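Local coordinates for protein GMP reductase (Trypanosoma brucei brucei, PDB 6JIG) that probably catalyses the irreversible NADPH-dependent deamination of GMP to IMP, helping to balance adenine and guanine nucleotides, at residues A[55-60]-A[376-381]; A[103-108]-A[112-117]; A[336-341]-A[346-351]. The protein carries 1 engineered substitution. All blocks are in the same frame, centred on the assembly; numbering follows the deposited sequence.

How the contacts relate
Contacts 1 and 3 belong to the eight-stranded TIM barrel, contact 2 to the CBS region inserted in it. Along the chain, the two halves of contact 1 enclose the others: residues 55-60 come first, then contact 2, then contact 3, and finally residues 376-381. Contact 1 joins the loops after strands 49-51 and 370-373, and contact 3 packs helix 330-344 on strand 348-351; the centres of contacts 1 and 3 are about 25 Å apart. The centre of contact 2 lies about 33 Å from that of contact 1 and about 51 Å from that of contact 3. Two bound GMP molecules are served separately: one at the barrel mouth, beside contacts 1 and 3, the other at contact 2.

Contact 1: A[55-60]-A[376-381]; sequences DTVCEQ and MLAGTD
At the C-terminal mouth of the TIM barrel, the loops that follow its first and last strands, 49-51 and 370-373, meet through Val57, Leu377 and Ala378. The two methyls of Val57 divide between neighbouring side chains. Val57 CG1, anti to the backbone N (chi1 174°), reaches Leu377 CB at 4.2 Å; Val57 CG2, beside that N, meets Ala378 CB at 4.2 Å. The same Ala378 CB lies 4.2 Å from Thr56 O, a buried carbonyl oxygen without a polar partner in the model. These are light van der Waals contacts, and apart from the Thr56 carbonyl the touching surface is apolar. In the fold, strands 49-51 and 370-373 are neighbours where the barrel closes, so the contact bridges the seam between the two ends of the sheet. Val57 is also close to Ser52 and Gly374, both of which bind GMP. The shape of the second loop comes from a type II beta turn, Leu377 to Thr380, with Gly379 at a positive phi of 74°. Thr380 OG1 donates to Leu377 O at 2.7 Å, lying in the carbonyl plane with a C=O...donor angle of 159°, and so reinforces the weak backbone bond across the turn. Leu377 is packed further by Met62 of helix 60-68 and Val440 of helix 440-457, while Ala378 O accepts from Lys437 NZ.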
# COMPACT_ATOMS: atom_id res chain seq x y z
N ASP A 55 -17.78 -28.14 -8.14
CA ASP A 55 -17.10 -28.49 -9.37
C ASP A 55 -15.68 -27.97 -9.43
O ASP A 55 -15.00 -28.23 -10.42
CB ASP A 55 -17.92 -28.03 -10.60
CG ASP A 55 -18.03 -26.51 -10.75
OD1 ASP A 55 -17.54 -25.75 -9.89
OD2 ASP A 55 -18.64 -26.09 -11.76
N THR A 56 -15.19 -27.29 -8.38
CA THR A 56 -13.78 -26.97 -8.25
C THR A 56 -13.10 -27.78 -7.15
O THR A 56 -11.94 -27.53 -6.83
CB THR A 56 -13.59 -25.48 -7.99
OG1 THR A 56 -14.34 -25.09 -6.83
CG2 THR A 56 -14.07 -24.66 -9.17
N VAL A 57 -13.79 -28.76 -6.56
CA VAL A 57 -13.21 -29.53 -5.47
C VAL A 57 -13.20 -31.02 -5.78
O VAL A 57 -12.14 -31.66 -5.74
CB VAL A 57 -13.94 -29.24 -4.14
CG1 VAL A 57 -13.40 -30.15 -3.06
CG2 VAL A 57 -13.76 -27.77 -3.72
N CYS A 58 -14.35 -31.61 -6.09
CA CYS A 58 -14.46 -33.07 -6.12
C CYS A 58 -14.95 -33.61 -7.46
O CYS A 58 -16.15 -33.64 -7.74
CB CYS A 58 -15.37 -33.56 -4.99
SG CYS A 58 -15.31 -35.41 -4.84
N GLU A 59 -14.01 -34.08 -8.29
CA GLU A 59 -14.38 -35.02 -9.34
C GLU A 59 -13.65 -36.33 -9.07
O GLU A 59 -13.34 -36.62 -7.90
CB GLU A 59 -14.11 -34.42 -10.73
CG GLU A 59 -15.07 -33.22 -10.97
CD GLU A 59 -15.04 -32.61 -12.36
OE1 GLU A 59 -15.99 -31.87 -12.69
OE2 GLU A 59 -14.07 -32.84 -13.12
N GLN A 60 -13.37 -37.14 -10.09
CA GLN A 60 -12.94 -38.52 -9.81
C GLN A 60 -11.59 -38.57 -9.10
O GLN A 60 -11.38 -39.43 -8.23
CB GLN A 60 -12.92 -39.35 -11.11
CG GLN A 60 -11.93 -38.89 -12.15
CD GLN A 60 -12.56 -37.99 -13.20
OE1 GLN A 60 -13.38 -37.12 -12.89
NE2 GLN A 60 -12.19 -38.20 -14.46
N MET A 376 -10.57 -25.58 1.80
CA MET A 376 -9.34 -26.19 2.28
C MET A 376 -8.78 -27.26 1.34
O MET A 376 -7.58 -27.53 1.38
CB MET A 376 -9.55 -26.76 3.69
CG MET A 376 -9.78 -25.65 4.73
SD MET A 376 -10.33 -26.29 6.33
CE MET A 376 -8.75 -26.84 6.87
N LEU A 377 -9.60 -27.85 0.47
CA LEU A 377 -9.13 -28.83 -0.50
C LEU A 377 -9.02 -28.29 -1.92
O LEU A 377 -8.43 -28.96 -2.78
CB LEU A 377 -10.04 -30.07 -0.51
CG LEU A 377 -10.34 -30.70 0.86
CD1 LEU A 377 -11.35 -31.85 0.72
CD2 LEU A 377 -9.08 -31.19 1.54
N ALA A 378 -9.61 -27.13 -2.20
CA ALA A 378 -9.48 -26.55 -3.53
C ALA A 378 -8.02 -26.20 -3.79
O ALA A 378 -7.24 -25.96 -2.86
CB ALA A 378 -10.36 -25.31 -3.66
N GLY A 379 -7.63 -26.21 -5.06
CA GLY A 379 -6.26 -25.93 -5.42
C GLY A 379 -5.28 -27.04 -5.14
O GLY A 379 -4.08 -26.85 -5.36
N THR A 380 -5.73 -28.17 -4.62
CA THR A 380 -4.83 -29.30 -4.53
C THR A 380 -4.68 -29.93 -5.91
O THR A 380 -5.45 -29.66 -6.83
CB THR A 380 -5.33 -30.32 -3.51
OG1 THR A 380 -6.65 -30.73 -3.85
CG2 THR A 380 -5.35 -29.69 -2.10
N ASP A 381 -3.65 -30.78 -6.04
CA ASP A 381 -3.42 -31.50 -7.29
C ASP A 381 -4.70 -32.19 -7.77
O ASP A 381 -5.05 -32.11 -8.95
CB ASP A 381 -2.32 -32.54 -7.10
CG ASP A 381 -0.94 -31.93 -6.97
OD1 ASP A 381 -0.80 -30.69 -6.96
OD2 ASP A 381 0.03 -32.71 -6.86

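Contact 2: A[103-108]-A[112-117]; sequences RIILPH and REAWEG. With 5GP (guanosine-5'-monophosphate), chain C.
Ile105 drives its outermost methyl into the backbone of helix 111-118 at Ala114, and this is the tight part of the contact. Ile105 CD1 lies 3.5 Å from Ala114 CA. The gap from Ile105 CD1 to Ala114 CB is wider, 3.9 Å, and Ile105 CD1 also touches Glu113 C at 4.0 Å. The methyl thus rests against the helix main chain more than against a side chain. An extended side chain gives it this reach: CG1 is anti to the backbone N (chi1 -163°) and CD1 is anti in turn. Strand 104-105, helix 111-118 and strand 129-133 form a beta-alpha-beta unit of the CBS domain, and Ile105 fills the space under the helix together with Leu130, Val132 and Ile145 from the sheet.

Toward either end the packing gives way to polar and more open surroundings. Exposed Glu113 turns its OE2 back to the backbone N of Thr110, just before the helix. At the other end, Arg103 and Gly117 are joined through water. The water lies in plane at the guanidinium edge, accepts from Arg103 NE at 3.0 Å and donates to Gly117 O at 2.7 Å. Trp120 adds a cation-pi contact to the same arginine.

The backbone N of Arg103 donates to O6 of the bound GMP of chain C at 2.9 Å, with an N-H...O angle of 157°, and Arg103 CG sits 3.3 Å from that O6. Arg93, Ala94, Ser210 and Asp211 supply further bonds to this nucleotide. A main-chain N-H directed at O6 requires an acceptor there, which is consistent with recognition of a 6-oxopurine rather than a 6-aminopurine.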
# COMPACT_ATOMS: atom_id res chain seq x y z
N ARG A 103 -9.89 -55.54 -18.77
CA ARG A 103 -9.63 -55.13 -20.15
C ARG A 103 -8.88 -56.23 -20.89
O ARG A 103 -7.96 -56.87 -20.35
CB ARG A 103 -8.82 -53.83 -20.18
CG ARG A 103 -9.46 -52.67 -19.39
CD ARG A 103 -10.87 -52.35 -19.91
NE ARG A 103 -10.82 -51.77 -21.24
CZ ARG A 103 -11.88 -51.54 -22.01
NH1 ARG A 103 -13.10 -51.85 -21.57
NH2 ARG A 103 -11.72 -51.01 -23.21
N ILE A 104 -9.27 -56.45 -22.15
CA ILE A 104 -8.74 -57.55 -22.94
C ILE A 104 -8.22 -57.03 -24.27
O ILE A 104 -8.44 -55.88 -24.65
CB ILE A 104 -9.79 -58.67 -23.17
CG1 ILE A 104 -11.13 -58.11 -23.62
CG2 ILE A 104 -9.99 -59.47 -21.90
CD1 ILE A 104 -11.25 -57.84 -25.08
N ILE A 105 -7.55 -57.92 -25.00
CA ILE A 105 -7.04 -57.63 -26.33
C ILE A 105 -6.98 -58.95 -27.08
O ILE A 105 -6.96 -60.02 -26.48
CB ILE A 105 -5.66 -56.93 -26.27
CG1 ILE A 105 -5.33 -56.26 -27.60
CG2 ILE A 105 -4.59 -57.91 -25.81
CD1 ILE A 105 -4.11 -55.40 -27.54
N LEU A 106 -6.95 -58.86 -28.42
CA LEU A 106 -6.93 -60.07 -29.23
C LEU A 106 -5.52 -60.37 -29.74
O LEU A 106 -4.71 -59.45 -29.88
CB LEU A 106 -7.90 -59.93 -30.41
CG LEU A 106 -9.29 -59.45 -29.98
CD1 LEU A 106 -10.13 -59.00 -31.18
CD2 LEU A 106 -10.02 -60.52 -29.18
N PRO A 107 -5.20 -61.64 -30.00
CA PRO A 107 -3.78 -61.99 -30.21
C PRO A 107 -3.19 -61.45 -31.50
O PRO A 107 -1.97 -61.24 -31.55
CB PRO A 107 -3.78 -63.52 -30.19
CG PRO A 107 -5.18 -63.91 -30.49
CD PRO A 107 -6.05 -62.83 -29.92
N HIS A 108 -3.99 -61.21 -32.54
CA HIS A 108 -3.46 -60.71 -33.80
C HIS A 108 -3.31 -59.20 -33.83
O HIS A 108 -2.89 -58.65 -34.85
CB HIS A 108 -4.34 -61.17 -34.97
CG HIS A 108 -4.40 -62.66 -35.14
ND1 HIS A 108 -3.43 -63.50 -34.65
CD2 HIS A 108 -5.32 -63.45 -35.74
CE1 HIS A 108 -3.75 -64.75 -34.94
NE2 HIS A 108 -4.89 -64.75 -35.60
N ARG A 112 1.08 -51.34 -30.98
CA ARG A 112 0.47 -50.01 -30.97
C ARG A 112 -0.94 -50.06 -30.41
O ARG A 112 -1.36 -49.17 -29.66
CB ARG A 112 0.47 -49.42 -32.38
CG ARG A 112 -0.25 -48.07 -32.50
CD ARG A 112 0.16 -47.31 -33.76
N GLU A 113 -1.70 -51.10 -30.75
CA GLU A 113 -3.04 -51.24 -30.19
C GLU A 113 -3.00 -51.70 -28.74
O GLU A 113 -3.90 -51.35 -27.96
CB GLU A 113 -3.86 -52.20 -31.06
CG GLU A 113 -4.20 -51.59 -32.41
CD GLU A 113 -4.65 -52.61 -33.43
OE1 GLU A 113 -5.66 -52.35 -34.13
OE2 GLU A 113 -4.00 -53.68 -33.54
N ALA A 114 -1.97 -52.46 -28.35
CA ALA A 114 -1.80 -52.81 -26.95
C ALA A 114 -1.58 -51.57 -26.10
O ALA A 114 -2.20 -51.41 -25.04
CB ALA A 114 -0.65 -53.80 -26.79
N TRP A 115 -0.70 -50.67 -26.55
CA TRP A 115 -0.45 -49.44 -25.80
C TRP A 115 -1.72 -48.62 -25.66
O TRP A 115 -1.96 -48.01 -24.61
CB TRP A 115 0.64 -48.61 -26.48
CG TRP A 115 2.03 -49.07 -26.20
CD1 TRP A 115 2.86 -49.72 -27.07
CD2 TRP A 115 2.76 -48.93 -24.98
NE1 TRP A 115 4.07 -49.98 -26.45
CE2 TRP A 115 4.02 -49.51 -25.17
CE3 TRP A 115 2.46 -48.36 -23.73
CZ2 TRP A 115 4.99 -49.54 -24.16
CZ3 TRP A 115 3.42 -48.39 -22.74
CH2 TRP A 115 4.67 -48.98 -22.96
N GLU A 116 -2.55 -48.58 -26.70
CA GLU A 116 -3.80 -47.84 -26.62
C GLU A 116 -4.75 -48.48 -25.61
O GLU A 116 -5.42 -47.77 -24.85
CB GLU A 116 -4.45 -47.74 -28.00
N GLY A 117 -4.82 -49.81 -25.59
CA GLY A 117 -5.66 -50.47 -24.60
C GLY A 117 -5.15 -50.26 -23.18
O GLY A 117 -5.94 -50.12 -22.24
P 5GP C . -1.17 -52.11 -12.41
O1P 5GP C . -0.25 -52.92 -11.52
O2P 5GP C . -2.03 -52.93 -13.34
O3P 5GP C . -0.65 -50.77 -12.91
O5' 5GP C . -2.33 -51.66 -11.43
C5' 5GP C . -3.63 -52.13 -11.69
C4' 5GP C . -4.67 -51.31 -11.01
O4' 5GP C . -5.69 -50.96 -12.00
C3' 5GP C . -5.38 -52.09 -9.90
O3' 5GP C . -5.75 -51.23 -8.82
C2' 5GP C . -6.61 -52.62 -10.63
O2' 5GP C . -7.70 -52.97 -9.80
C1' 5GP C . -6.94 -51.47 -11.58
N9 5GP C . -7.70 -51.91 -12.74
C8 5GP C . -8.98 -51.57 -12.97
N7 5GP C . -9.41 -52.20 -14.08
C5 5GP C . -8.39 -52.97 -14.54
C6 5GP C . -8.27 -53.82 -15.63
O6 5GP C . -9.24 -53.98 -16.41
N1 5GP C . -7.12 -54.46 -15.84
C2 5GP C . -6.07 -54.29 -15.01
N2 5GP C . -4.92 -54.98 -15.27
N3 5GP C . -6.15 -53.46 -13.93
C4 5GP C . -7.31 -52.79 -13.68
O HOH W 1 -8.35 -51.24 -22.82

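Contact 3: A[336-341]-A[346-351]; sequences ACTRVA and VPCIAD. With 5GP (guanosine-5'-monophosphate), chain B.
Val346 N approaches the peptide carbonyl of Ala341 from above its plane, 41° out of it, and stands 3.1 Å from Ala341 O, with an almost straight N-H...O bond. This hydrogen bond ties the helix to the segment leading into strand 348-351. Another flat group, the carboxylate of Asp351, grips the ribose of the GMP of chain B with both oxygens. O3' donates to Asp351 OD1 and O2' to Asp351 OD2, each modelled at a very short 2.4 Å, a length best treated as doubtful. Asn290 and Lys309 also hold OD2, so the sugar-binding group has a second shell of support.

Between these two ends the contact is largely apolar. Cys348 turns SG to the position beside its own backbone N (chi1 -66°), and the sulfur meets Ala341 CB at 3.4 Å. Ala341 CB also sits close to Val346 O, at 3.2 Å. The methyl CG2 of Thr338, one turn earlier on the same helix face, lies 3.8 Å from Cys348 CB, while the Thr338 hydroxyl has two acceptors, Val334 O and Ala366 O, which must share its single proton.

Helix 330-344 runs antiparallel to strand 348-351 (172° between their short axes, 9.6 Å apart), as expected of the return leg in the beta-alpha-beta crossover from strand 307-310. Leu308 of that strand touches Ala341, Val346 and Cys348, Val340 packs on helix 294-302, and Ile349 leans on Thr370 and Met372 of strand 370-373.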
# COMPACT_ATOMS: atom_id res chain seq x y z
N ALA A 336 -27.49 -27.09 17.40
CA ALA A 336 -28.94 -27.28 17.44
C ALA A 336 -29.34 -28.50 16.63
O ALA A 336 -30.21 -29.27 17.04
CB ALA A 336 -29.66 -26.03 16.92
N CYS A 337 -28.72 -28.70 15.47
CA CYS A 337 -29.14 -29.80 14.62
C CYS A 337 -28.71 -31.14 15.20
O CYS A 337 -29.47 -32.12 15.12
CB CYS A 337 -28.59 -29.63 13.21
SG CYS A 337 -29.34 -28.26 12.28
N THR A 338 -27.52 -31.21 15.79
CA THR A 338 -27.05 -32.50 16.27
C THR A 338 -27.75 -32.91 17.55
O THR A 338 -27.84 -34.11 17.83
CB THR A 338 -25.52 -32.52 16.48
OG1 THR A 338 -25.13 -31.56 17.47
CG2 THR A 338 -24.80 -32.27 15.16
N ARG A 339 -28.24 -31.95 18.35
CA ARG A 339 -29.04 -32.31 19.51
C ARG A 339 -30.25 -33.14 19.10
O ARG A 339 -30.57 -34.16 19.73
CB ARG A 339 -29.50 -31.06 20.27
CG ARG A 339 -29.97 -31.36 21.69
CD ARG A 339 -30.69 -30.17 22.32
N VAL A 340 -30.95 -32.72 18.04
CA VAL A 340 -32.10 -33.47 17.54
C VAL A 340 -31.64 -34.78 16.92
O VAL A 340 -32.19 -35.85 17.19
CB VAL A 340 -32.89 -32.62 16.53
CG1 VAL A 340 -33.93 -33.47 15.82
CG2 VAL A 340 -33.54 -31.42 17.23
N ALA A 341 -30.62 -34.71 16.06
CA ALA A 341 -30.22 -35.87 15.28
C ALA A 341 -29.63 -36.97 16.15
O ALA A 341 -29.86 -38.16 15.89
CB ALA A 341 -29.23 -35.46 14.19
N VAL A 346 -29.02 -40.17 13.68
CA VAL A 346 -28.78 -39.74 12.31
C VAL A 346 -27.51 -38.89 12.30
O VAL A 346 -27.49 -37.81 12.91
CB VAL A 346 -29.98 -38.95 11.75
CG1 VAL A 346 -29.63 -38.35 10.39
CG2 VAL A 346 -31.21 -39.86 11.63
N PRO A 347 -26.44 -39.33 11.63
CA PRO A 347 -25.20 -38.55 11.63
C PRO A 347 -25.34 -37.24 10.87
O PRO A 347 -26.13 -37.12 9.94
CB PRO A 347 -24.19 -39.48 10.94
CG PRO A 347 -24.79 -40.87 11.07
CD PRO A 347 -26.28 -40.65 10.99
N CYS A 348 -24.52 -36.26 11.27
CA CYS A 348 -24.57 -34.92 10.68
C CYS A 348 -23.21 -34.52 10.12
O CYS A 348 -22.18 -34.74 10.76
CB CYS A 348 -25.02 -33.89 11.72
SG CYS A 348 -26.72 -34.07 12.30
N ILE A 349 -23.23 -33.93 8.93
CA ILE A 349 -22.06 -33.37 8.27
C ILE A 349 -22.05 -31.86 8.52
O ILE A 349 -22.98 -31.17 8.09
CB ILE A 349 -22.09 -33.65 6.75
CG1 ILE A 349 -22.29 -35.14 6.46
CG2 ILE A 349 -20.80 -33.10 6.06
CD1 ILE A 349 -22.79 -35.41 5.05
N ALA A 350 -21.01 -31.34 9.17
CA ALA A 350 -20.87 -29.88 9.31
C ALA A 350 -20.23 -29.31 8.04
O ALA A 350 -19.04 -29.50 7.81
CB ALA A 350 -20.03 -29.54 10.54
N ASP A 351 -21.03 -28.60 7.23
CA ASP A 351 -20.64 -28.23 5.86
C ASP A 351 -20.41 -26.72 5.75
O ASP A 351 -21.38 -25.95 5.74
CB ASP A 351 -21.72 -28.68 4.87
CG ASP A 351 -21.42 -28.28 3.43
OD1 ASP A 351 -20.23 -28.03 3.11
OD2 ASP A 351 -22.37 -28.24 2.62
P 5GP B . -15.98 -24.03 2.34
O1P 5GP B . -16.05 -22.86 3.31
O2P 5GP B . -15.38 -23.66 1.00
O3P 5GP B . -15.42 -25.30 2.94
O5' 5GP B . -17.52 -24.36 2.12
C5' 5GP B . -17.99 -25.21 1.09
C4' 5GP B . -19.50 -25.34 1.14
O4' 5GP B . -20.11 -24.11 0.70
C3' 5GP B . -20.12 -26.39 0.22
O3' 5GP B . -20.00 -27.72 0.72
C2' 5GP B . -21.57 -25.90 0.07
O2' 5GP B . -22.39 -26.31 1.16
C1' 5GP B . -21.41 -24.38 0.20
N9 5GP B . -21.55 -23.69 -1.09
C8 5GP B . -20.87 -23.93 -2.23
N7 5GP B . -21.30 -23.05 -3.16
C5 5GP B . -22.22 -22.24 -2.58
C6 5GP B . -22.98 -21.17 -3.02
O6 5GP B . -22.85 -20.77 -4.19
N1 5GP B . -23.84 -20.58 -2.17
C2 5GP B . -23.98 -21.01 -0.91
N2 5GP B . -24.85 -20.39 -0.08
N3 5GP B . -23.24 -22.04 -0.44
C4 5GP B . -22.37 -22.66 -1.27